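Local coordinates for lactate racemase apoprotein (Thermoanaerobacterium thermosaccharolyticum, PDB 2YJG) that interconverts the D- and L-isomers of lactate with the help of a nickel-pincer cofactor derived from nicotinic acid mononucleotide, at residues 66-74 / 100-111; 131-142 / 153-161. All blocks are in the same frame, centred on the assembly; numbering follows the deposited sequence.

Interactions 1 and 2 stand side by side in the N-terminal half of the chain, their centres about 11 Å apart, and share a sheet in which strand 129-132 runs next to strand 99-104. Two hydrogen bonds probably join them: Thr105 OG1 lies 2.7 Å from His133 O, and Phe107 O lies 2.8 Å from Arg136 NH1, where the Phe107 ring also makes a cation-pi contact. Interaction 1 carries Asp72, His73 and Thr74, which by similarity bind the cofactor, and His108, by similarity a proton donor/acceptor. Interaction 2 holds no residue of these sites, but the His133 side chain is about 8 Å from those of both Asp72 and His108.

Interaction 1 of 2, residues 66-74 / 100-111; sequences IVIITSDHT and KILIATGFHRGT
Asp72 tucks its carboxylate between its own backbone N and carbonyl carbon (chi1 74°), and His108 turns its ring anti to its carbonyl carbon (chi1 -53°); the two flat groups thereby meet almost coplanar, their planes 24° apart. His108 ND1 donates to Asp72 OD2 over 2.8 Å in a nearly straight bond that lies in the imidazole plane and uses the syn lone pair of the oxygen. Asp72 OD1 accepts from Thr74 OG1 at 2.6 Å, which leaves the carboxylate held through both oxygens and unlikely to rotate. By similarity Asp72, His73 and Thr74 bind the cofactor and His108 is a proton donor/acceptor. These loops follow two parallel neighbours of a beta-alpha-beta unit, strands 66-71 and 99-104, connected through helix 79-91. Five backbone hydrogen bonds join the strands, from Lys100 N to Ile66 O (2.8 Å) as far as Ala104 N to Thr70 O (2.7 Å). On one face of the sheet Ile69 CG2 rests on Ala104 CB at 3.6 Å, and Val67 CG1 on Leu102 CB; Ile68, on the other, packs against helix 79-91. Beyond the strands, His73 ND1 and Thr111 OG1 share a hydrogen bond of 2.8 Å. Arg109 lays a face of its guanidinium over His73 NE2, with NH2 2.9 Å from that nitrogen but poorly angled for a hydrogen bond, while its NH1 bonds Gly110 O and forms a salt bridge with Glu115.

Interaction 2 of 2, residues 131-142 / 153-161; sequences VVHDSRNSENME and LEINKLAVE
Asn156 and His133 form the tight, buried centre of this contact. With CG swung anti to the backbone N (chi1 -160°), the Asn156 amide reaches the edge of the imidazole, where ND2 donates to His133 ND1 at 2.9 Å. This nearly straight bond lies in the plane of both groups, although the planes themselves are twisted 50° apart about it. Since His133 NE2 is bonded to Ala191 O, the ring is probably protonated there and accepts at ND1. Asn156 ND2 also donates to water 1, 3.1 Å away, which passes a hydrogen bond on to Val132 O. On the other side of the amide, Asn156 OD1 receives Leu158 N at 3.1 Å on a lone pair in the carbonyl plane, making Asn156 the N-cap of helix 157-161. The cap sits where the beta hairpin of strands 141-146 and 152-156 runs straight into that helix. Glu142 and Ile155 exchange two backbone hydrogen bonds in the hairpin, and the first helical residue is tied back by Lys157 N to Asn140 O (2.8 Å). Met141, bent at chi2, sets SD 4.0 Å from Asn156 N. Shortening Asn156 to an alanine is likely to leave His133 ND1 and Leu158 N without their side-chain partners, the imidazole then held by its NE2 bond to Ala191 O and freer to tilt. The outer side is looser and partly open to solvent. There the extended Glu142 crosses Lys157 at about a right angle, its OE1 touching the aliphatic Lys157 CG at 3.2 Å, while Lys157 NZ stays 6.1 Å from Glu142 OE1, too far for a salt bridge. Val160 CG1 approaches the other carboxylate oxygen, Glu142 OE2, at 3.6 Å.

Interaction 1 of 2, residues 66-74 / 100-111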
loop_
_atom_site.group_PDB
_atom_site.type_symbol
_atom_site.label_atom_id
_atom_site.label_comp_id
_atom_site.label_asym_id
_atom_site.label_seq_id
_atom_site.Cartn_x
_atom_site.Cartn_y
_atom_site.Cartn_z
ATOM N N ILE A 66 4.629 20.279 4.624
ATOM C CA ILE A 66 5.797 19.913 3.813
ATOM C C ILE A 66 5.465 18.885 2.736
ATOM O O ILE A 66 4.678 17.977 2.958
ATOM C CB ILE A 66 6.909 19.389 4.714
ATOM C CG1 ILE A 66 7.171 20.423 5.811
ATOM C CG2 ILE A 66 8.184 19.098 3.924
ATOM C CD1 ILE A 66 8.165 20.006 6.833
ATOM N N VAL A 67 6.030 19.079 1.542
ATOM C CA VAL A 67 5.822 18.146 0.440
ATOM C C VAL A 67 7.227 17.702 0.007
ATOM O O VAL A 67 8.102 18.541 -0.182
ATOM C CB VAL A 67 5.025 18.765 -0.750
ATOM C CG1 VAL A 67 5.037 17.821 -1.999
ATOM C CG2 VAL A 67 3.545 19.163 -0.284
ATOM N N ILE A 68 7.441 16.394 -0.052
ATOM C CA ILE A 68 8.635 15.836 -0.698
ATOM C C ILE A 68 8.222 15.217 -2.030
ATOM O O ILE A 68 7.382 14.289 -2.036
ATOM C CB ILE A 68 9.217 14.695 0.062
ATOM C CG1 ILE A 68 9.545 15.089 1.519
ATOM C CG2 ILE A 68 10.499 14.146 -0.623
ATOM C CD1 ILE A 68 9.910 13.878 2.411
ATOM N N ILE A 69 8.863 15.655 -3.115
ATOM C CA ILE A 69 8.597 15.075 -4.426
ATOM C C ILE A 69 9.555 13.904 -4.580
ATOM O O ILE A 69 10.763 14.034 -4.276
ATOM C CB ILE A 69 8.802 16.037 -5.585
ATOM C CG1 ILE A 69 7.865 17.263 -5.469
ATOM C CG2 ILE A 69 8.473 15.307 -6.892
ATOM C CD1 ILE A 69 8.142 18.405 -6.490
ATOM N N THR A 70 9.016 12.749 -4.987
ATOM C CA THR A 70 9.806 11.577 -5.246
ATOM C C THR A 70 9.520 11.078 -6.645
ATOM O O THR A 70 8.487 11.424 -7.251
ATOM C CB THR A 70 9.519 10.474 -4.213
ATOM O OG1 THR A 70 10.561 9.472 -4.245
ATOM C CG2 THR A 70 8.200 9.801 -4.486
ATOM N N SER A 71 10.428 10.253 -7.159
ATOM C CA SER A 71 10.271 9.654 -8.458
ATOM C C SER A 71 9.304 8.461 -8.498
ATOM O O SER A 71 8.959 7.842 -7.505
ATOM C CB SER A 71 11.619 9.250 -9.042
ATOM O OG SER A 71 12.425 10.396 -9.313
ATOM N N ASP A 72 8.894 8.108 -9.694
ATOM C CA ASP A 72 7.913 7.064 -9.848
ATOM C C ASP A 72 8.490 5.669 -9.964
ATOM O O ASP A 72 9.671 5.512 -9.964
ATOM C CB ASP A 72 6.859 7.384 -10.918
ATOM C CG ASP A 72 7.356 7.260 -12.370
ATOM O OD1 ASP A 72 8.470 6.882 -12.635
ATOM O OD2 ASP A 72 6.574 7.569 -13.250
ATOM N N HIS A 73 7.595 4.679 -9.966
ATOM C CA HIS A 73 7.912 3.248 -10.144
ATOM C C HIS A 73 8.803 2.944 -11.356
ATOM O O HIS A 73 9.483 1.913 -11.359
ATOM C CB HIS A 73 6.598 2.414 -10.277
ATOM C CG HIS A 73 5.748 2.838 -11.441
ATOM N ND1 HIS A 73 5.170 4.089 -11.522
ATOM C CD2 HIS A 73 5.410 2.200 -12.586
ATOM C CE1 HIS A 73 4.521 4.208 -12.667
ATOM N NE2 HIS A 73 4.663 3.079 -13.339
ATOM N N THR A 74 8.796 3.794 -12.376
ATOM C CA THR A 74 9.689 3.608 -13.524
ATOM C C THR A 74 11.166 4.088 -13.331
ATOM O O THR A 74 12.011 3.830 -14.189
ATOM C CB THR A 74 9.142 4.273 -14.807
ATOM O OG1 THR A 74 9.385 5.685 -14.797
ATOM C CG2 THR A 74 7.619 4.003 -14.995
ATOM N N LYS A 100 3.801 15.308 3.115
ATOM C CA LYS A 100 3.195 14.606 2.004
ATOM C C LYS A 100 4.252 14.204 0.987
ATOM O O LYS A 100 5.120 14.990 0.664
ATOM C CB LYS A 100 2.120 15.460 1.330
ATOM C CG LYS A 100 0.798 15.321 2.053
ATOM C CD LYS A 100 -0.329 15.988 1.417
ATOM C CE LYS A 100 -1.400 16.252 2.492
ATOM N NZ LYS A 100 -2.649 16.526 1.806
ATOM N N ILE A 101 4.178 12.987 0.482
ATOM C CA ILE A 101 5.151 12.523 -0.478
ATOM C C ILE A 101 4.399 12.465 -1.786
ATOM O O ILE A 101 3.504 11.664 -1.942
ATOM C CB ILE A 101 5.764 11.175 -0.025
ATOM C CG1 ILE A 101 6.466 11.360 1.331
ATOM C CG2 ILE A 101 6.793 10.684 -0.986
ATOM C CD1 ILE A 101 6.780 10.067 2.056
ATOM N N LEU A 102 4.804 13.296 -2.718
ATOM C CA LEU A 102 4.130 13.461 -4.008
ATOM C C LEU A 102 4.962 12.746 -5.046
ATOM O O LEU A 102 6.114 13.116 -5.249
ATOM C CB LEU A 102 4.095 14.950 -4.358
ATOM C CG LEU A 102 3.435 15.375 -5.687
ATOM C CD1 LEU A 102 2.016 14.723 -5.937
ATOM C CD2 LEU A 102 3.429 16.857 -5.777
ATOM N N ILE A 103 4.376 11.752 -5.720
ATOM C CA ILE A 103 5.089 10.927 -6.718
ATOM C C ILE A 103 5.043 11.655 -8.071
ATOM O O ILE A 103 3.954 11.935 -8.585
ATOM C CB ILE A 103 4.446 9.544 -6.867
ATOM C CG1 ILE A 103 4.380 8.812 -5.537
ATOM C CG2 ILE A 103 5.174 8.677 -7.918
ATOM C CD1 ILE A 103 5.703 8.515 -4.966
ATOM N N ALA A 104 6.213 11.958 -8.625
ATOM C CA ALA A 104 6.357 12.731 -9.871
ATOM C C ALA A 104 6.257 11.776 -11.027
ATOM O O ALA A 104 7.258 11.235 -11.473
ATOM C CB ALA A 104 7.763 13.422 -9.905
ATOM N N THR A 105 5.059 11.602 -11.549
ATOM C CA THR A 105 4.798 10.651 -12.630
ATOM C C THR A 105 5.029 11.233 -13.990
ATOM O O THR A 105 5.063 10.489 -14.969
ATOM C CB THR A 105 3.314 10.246 -12.567
ATOM O OG1 THR A 105 2.559 11.467 -12.538
ATOM C CG2 THR A 105 3.018 9.479 -11.264
ATOM N N GLY A 106 5.264 12.551 -14.042
ATOM C CA GLY A 106 5.322 13.308 -15.296
ATOM C C GLY A 106 4.101 12.993 -16.133
ATOM O O GLY A 106 2.976 13.133 -15.688
ATOM N N PHE A 107 4.389 12.501 -17.327
ATOM C CA PHE A 107 3.455 12.155 -18.365
ATOM C C PHE A 107 2.841 10.787 -18.104
ATOM O O PHE A 107 1.833 10.443 -18.691
ATOM C CB PHE A 107 4.304 12.105 -19.679
ATOM C CG PHE A 107 3.516 11.917 -20.928
ATOM C CD1 PHE A 107 2.820 12.980 -21.489
ATOM C CD2 PHE A 107 3.512 10.696 -21.582
ATOM C CE1 PHE A 107 2.099 12.822 -22.671
ATOM C CE2 PHE A 107 2.775 10.510 -22.782
ATOM C CZ PHE A 107 2.075 11.570 -23.325
ATOM N N HIS A 108 3.458 9.983 -17.236
ATOM C CA HIS A 108 3.102 8.585 -17.144
ATOM C C HIS A 108 1.746 8.367 -16.468
ATOM O O HIS A 108 1.199 9.227 -15.746
ATOM C CB HIS A 108 4.146 7.740 -16.367
ATOM C CG HIS A 108 5.551 7.873 -16.858
ATOM N ND1 HIS A 108 6.634 7.834 -16.003
ATOM C CD2 HIS A 108 6.057 8.058 -18.100
ATOM C CE1 HIS A 108 7.743 8.018 -16.696
ATOM N NE2 HIS A 108 7.424 8.137 -17.973
ATOM N N ARG A 109 1.232 7.172 -16.680
ATOM C CA ARG A 109 0.075 6.730 -15.941
ATOM C C ARG A 109 0.455 6.587 -14.460
ATOM O O ARG A 109 1.607 6.300 -14.115
ATOM C CB ARG A 109 -0.408 5.398 -16.477
ATOM C CG ARG A 109 0.692 4.376 -16.528
ATOM C CD ARG A 109 0.309 3.099 -15.850
ATOM N NE ARG A 109 1.489 2.228 -15.796
ATOM C CZ ARG A 109 2.150 1.878 -14.695
ATOM N NH1 ARG A 109 1.747 2.285 -13.489
ATOM N NH2 ARG A 109 3.206 1.086 -14.818
ATOM N N GLY A 110 -0.525 6.780 -13.600
ATOM C CA GLY A 110 -0.311 6.712 -12.174
ATOM C C GLY A 110 0.289 5.413 -11.685
ATOM O O GLY A 110 -0.013 4.352 -12.194
ATOM N N THR A 111 1.167 5.513 -10.703
ATOM C CA THR A 111 1.749 4.367 -10.050
ATOM C C THR A 111 0.641 3.612 -9.301
ATOM O O THR A 111 -0.176 4.226 -8.600
ATOM C CB THR A 111 2.780 4.810 -9.006
ATOM O OG1 THR A 111 3.761 5.650 -9.627
ATOM C CG2 THR A 111 3.428 3.616 -8.393
#

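Interaction 2 of 2, residues 131-142 / 153-161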
loop_
_atom_site.group_PDB
_atom_site.type_symbol
_atom_site.label_atom_id
_atom_site.label_comp_id
_atom_site.label_asym_id
_atom_site.label_seq_id
_atom_site.Cartn_x
_atom_site.Cartn_y
_atom_site.Cartn_z
ATOM N N VAL A 131 0.826 10.670 -2.314
ATOM C CA VAL A 131 -0.120 11.194 -3.260
ATOM C C VAL A 131 0.507 11.027 -4.632
ATOM O O VAL A 131 1.703 11.268 -4.798
ATOM C CB VAL A 131 -0.353 12.690 -2.948
ATOM C CG1 VAL A 131 -1.315 13.352 -3.934
ATOM C CG2 VAL A 131 -0.860 12.868 -1.500
ATOM N N VAL A 132 -0.305 10.663 -5.632
ATOM C CA VAL A 132 0.201 10.384 -6.973
ATOM C C VAL A 132 -0.142 11.565 -7.897
ATOM O O VAL A 132 -1.297 12.024 -7.941
ATOM C CB VAL A 132 -0.352 9.029 -7.527
ATOM C CG1 VAL A 132 0.130 8.782 -8.888
ATOM C CG2 VAL A 132 0.024 7.840 -6.617
ATOM N N HIS A 133 0.865 12.110 -8.591
ATOM C CA HIS A 133 0.637 13.204 -9.498
ATOM C C HIS A 133 -0.146 12.686 -10.672
ATOM O O HIS A 133 0.164 11.601 -11.205
ATOM C CB HIS A 133 1.964 13.744 -10.038
ATOM C CG HIS A 133 1.805 14.828 -11.054
ATOM N ND1 HIS A 133 1.182 16.028 -10.783
ATOM C CD2 HIS A 133 2.192 14.885 -12.349
ATOM C CE1 HIS A 133 1.181 16.768 -11.879
ATOM N NE2 HIS A 133 1.792 16.096 -12.837
ATOM N N ASP A 134 -1.118 13.480 -11.111
ATOM C CA ASP A 134 -1.840 13.154 -12.363
ATOM C C ASP A 134 -1.785 14.407 -13.255
ATOM O O ASP A 134 -2.411 15.451 -12.995
ATOM C CB ASP A 134 -3.262 12.719 -12.055
ATOM C CG ASP A 134 -4.078 12.423 -13.280
ATOM O OD1 ASP A 134 -3.540 12.398 -14.445
ATOM O OD2 ASP A 134 -5.305 12.228 -13.037
ATOM N N SER A 135 -0.936 14.285 -14.263
ATOM C CA SER A 135 -0.659 15.390 -15.179
ATOM C C SER A 135 -1.907 15.692 -16.026
ATOM O O SER A 135 -1.986 16.758 -16.623
ATOM C CB SER A 135 0.496 15.066 -16.098
ATOM O OG SER A 135 0.187 13.994 -16.981
ATOM N N ARG A 136 -2.851 14.751 -16.063
ATOM C CA ARG A 136 -4.050 14.910 -16.882
ATOM C C ARG A 136 -5.277 15.452 -16.125
ATOM O O ARG A 136 -6.328 15.688 -16.750
ATOM C CB ARG A 136 -4.366 13.605 -17.577
ATOM C CG ARG A 136 -3.313 13.222 -18.578
ATOM C CD ARG A 136 -3.500 11.850 -19.177
ATOM N NE ARG A 136 -2.383 11.528 -20.075
ATOM C CZ ARG A 136 -1.178 11.129 -19.676
ATOM N NH1 ARG A 136 -0.912 10.970 -18.392
ATOM N NH2 ARG A 136 -0.231 10.890 -20.576
ATOM N N ASN A 137 -5.138 15.698 -14.820
ATOM C CA ASN A 137 -6.209 16.275 -14.010
ATOM C C ASN A 137 -6.026 17.757 -13.756
ATOM O O ASN A 137 -5.383 18.156 -12.801
ATOM C CB ASN A 137 -6.379 15.543 -12.661
ATOM C CG ASN A 137 -7.640 15.999 -11.889
ATOM O OD1 ASN A 137 -8.440 16.790 -12.384
ATOM N ND2 ASN A 137 -7.784 15.520 -10.660
ATOM N N SER A 138 -6.661 18.563 -14.598
ATOM C CA SER A 138 -6.502 20.009 -14.579
ATOM C C SER A 138 -6.915 20.652 -13.277
ATOM O O SER A 138 -6.359 21.678 -12.905
ATOM C CB SER A 138 -7.313 20.619 -15.717
ATOM O OG SER A 138 -7.276 19.739 -16.833
ATOM N N GLU A 139 -7.874 20.038 -12.588
ATOM C CA GLU A 139 -8.403 20.540 -11.326
ATOM C C GLU A 139 -7.341 20.544 -10.242
ATOM O O GLU A 139 -7.360 21.406 -9.330
ATOM C CB GLU A 139 -9.587 19.670 -10.872
ATOM C CG GLU A 139 -10.386 20.196 -9.649
ATOM C CD GLU A 139 -11.346 19.134 -9.073
ATOM O OE1 GLU A 139 -11.766 18.212 -9.832
ATOM O OE2 GLU A 139 -11.652 19.208 -7.865
ATOM N N ASN A 140 -6.418 19.584 -10.324
ATOM C CA ASN A 140 -5.296 19.567 -9.393
ATOM C C ASN A 140 -4.007 20.296 -9.824
ATOM O O ASN A 140 -2.983 20.217 -9.123
ATOM C CB ASN A 140 -4.952 18.136 -9.039
ATOM C CG ASN A 140 -4.157 18.058 -7.784
ATOM O OD1 ASN A 140 -4.416 18.808 -6.827
ATOM N ND2 ASN A 140 -3.154 17.163 -7.764
ATOM N N MET A 141 -4.070 21.006 -10.951
ATOM C CA MET A 141 -2.963 21.818 -11.481
ATOM C C MET A 141 -3.204 23.283 -11.192
ATOM O O MET A 141 -4.363 23.705 -11.178
ATOM C CB MET A 141 -2.870 21.698 -13.015
ATOM C CG MET A 141 -2.681 20.312 -13.576
ATOM S SD MET A 141 -1.060 19.654 -13.178
ATOM C CE MET A 141 -1.205 18.111 -13.932
ATOM N N GLU A 142 -2.132 24.053 -11.005
ATOM C CA GLU A 142 -2.217 25.502 -10.883
ATOM C C GLU A 142 -1.240 26.223 -11.806
ATOM O O GLU A 142 -0.053 25.924 -11.835
ATOM C CB GLU A 142 -1.932 25.923 -9.460
ATOM C CG GLU A 142 -2.208 27.369 -9.158
ATOM C CD GLU A 142 -2.240 27.645 -7.651
ATOM O OE1 GLU A 142 -2.764 26.795 -6.905
ATOM O OE2 GLU A 142 -1.720 28.692 -7.227
ATOM N N LEU A 153 3.264 27.764 -17.306
ATOM C CA LEU A 153 3.778 26.762 -16.382
ATOM C C LEU A 153 2.654 26.371 -15.408
ATOM O O LEU A 153 2.157 27.218 -14.654
ATOM C CB LEU A 153 4.977 27.339 -15.625
ATOM C CG LEU A 153 5.559 26.475 -14.500
ATOM C CD1 LEU A 153 5.923 25.136 -15.159
ATOM C CD2 LEU A 153 6.736 27.121 -13.804
ATOM N N GLU A 154 2.210 25.123 -15.471
ATOM C CA GLU A 154 1.144 24.625 -14.591
ATOM C C GLU A 154 1.724 23.468 -13.831
ATOM O O GLU A 154 2.253 22.542 -14.461
ATOM C CB GLU A 154 -0.054 24.165 -15.422
ATOM C CG GLU A 154 -0.474 25.293 -16.411
ATOM C CD GLU A 154 -1.373 24.872 -17.541
ATOM O OE1 GLU A 154 -1.315 23.711 -18.001
ATOM O OE2 GLU A 154 -2.152 25.760 -17.991
ATOM N N ILE A 155 1.685 23.531 -12.504
ATOM C CA ILE A 155 2.156 22.397 -11.695
ATOM C C ILE A 155 1.117 21.915 -10.660
ATOM O O ILE A 155 0.133 22.608 -10.390
ATOM C CB ILE A 155 3.526 22.629 -11.112
ATOM C CG1 ILE A 155 3.576 23.805 -10.119
ATOM C CG2 ILE A 155 4.558 22.915 -12.254
ATOM C CD1 ILE A 155 4.769 23.783 -9.215
ATOM N N ASN A 156 1.337 20.726 -10.112
ATOM C CA ASN A 156 0.466 20.183 -9.051
ATOM C C ASN A 156 0.265 21.178 -7.887
ATOM O O ASN A 156 1.245 21.705 -7.285
ATOM C CB ASN A 156 1.075 18.891 -8.520
ATOM C CG ASN A 156 0.089 17.996 -7.809
ATOM O OD1 ASN A 156 -0.432 18.335 -6.732
ATOM N ND2 ASN A 156 -0.132 16.821 -8.373
ATOM N N LYS A 157 -1.016 21.410 -7.579
ATOM C CA LYS A 157 -1.428 22.345 -6.514
ATOM C C LYS A 157 -0.844 22.060 -5.131
ATOM O O LYS A 157 -0.557 22.958 -4.371
ATOM C CB LYS A 157 -2.971 22.336 -6.379
ATOM C CG LYS A 157 -3.545 23.765 -6.272
ATOM C CD LYS A 157 -5.083 23.855 -6.543
ATOM C CE LYS A 157 -5.892 22.787 -5.788
ATOM N NZ LYS A 157 -7.407 22.906 -6.003
ATOM N N LEU A 158 -0.744 20.797 -4.799
ATOM C CA LEU A 158 -0.151 20.390 -3.528
ATOM C C LEU A 158 1.224 20.966 -3.356
ATOM O O LEU A 158 1.586 21.431 -2.291
ATOM C CB LEU A 158 -0.071 18.873 -3.511
ATOM C CG LEU A 158 0.162 18.267 -2.135
ATOM C CD1 LEU A 158 -1.115 18.431 -1.263
ATOM C CD2 LEU A 158 0.498 16.803 -2.347
ATOM N N ALA A 159 2.018 20.914 -4.429
ATOM C CA ALA A 159 3.360 21.492 -4.420
ATOM C C ALA A 159 3.367 23.008 -4.178
ATOM O O ALA A 159 4.205 23.529 -3.438
ATOM C CB ALA A 159 4.051 21.152 -5.735
ATOM N N VAL A 160 2.434 23.681 -4.833
ATOM C CA VAL A 160 2.274 25.131 -4.761
ATOM C C VAL A 160 1.883 25.531 -3.328
ATOM O O VAL A 160 2.506 26.394 -2.723
ATOM C CB VAL A 160 1.165 25.626 -5.724
ATOM C CG1 VAL A 160 1.089 27.155 -5.637
ATOM C CG2 VAL A 160 1.403 25.129 -7.210
ATOM N N GLU A 161 0.910 24.822 -2.767
ATOM C CA GLU A 161 0.389 25.090 -1.392
ATOM C C GLU A 161 1.356 24.802 -0.231
ATOM O O GLU A 161 1.193 25.351 0.852
ATOM C CB GLU A 161 -0.847 24.219 -1.142
ATOM C CG GLU A 161 -2.014 24.522 -2.001
ATOM C CD GLU A 161 -3.082 23.401 -1.918
ATOM O OE1 GLU A 161 -2.846 22.373 -1.191
ATOM O OE2 GLU A 161 -4.148 23.575 -2.572
HETATM O O HOH W 1 -2.092 14.676 -7.415
#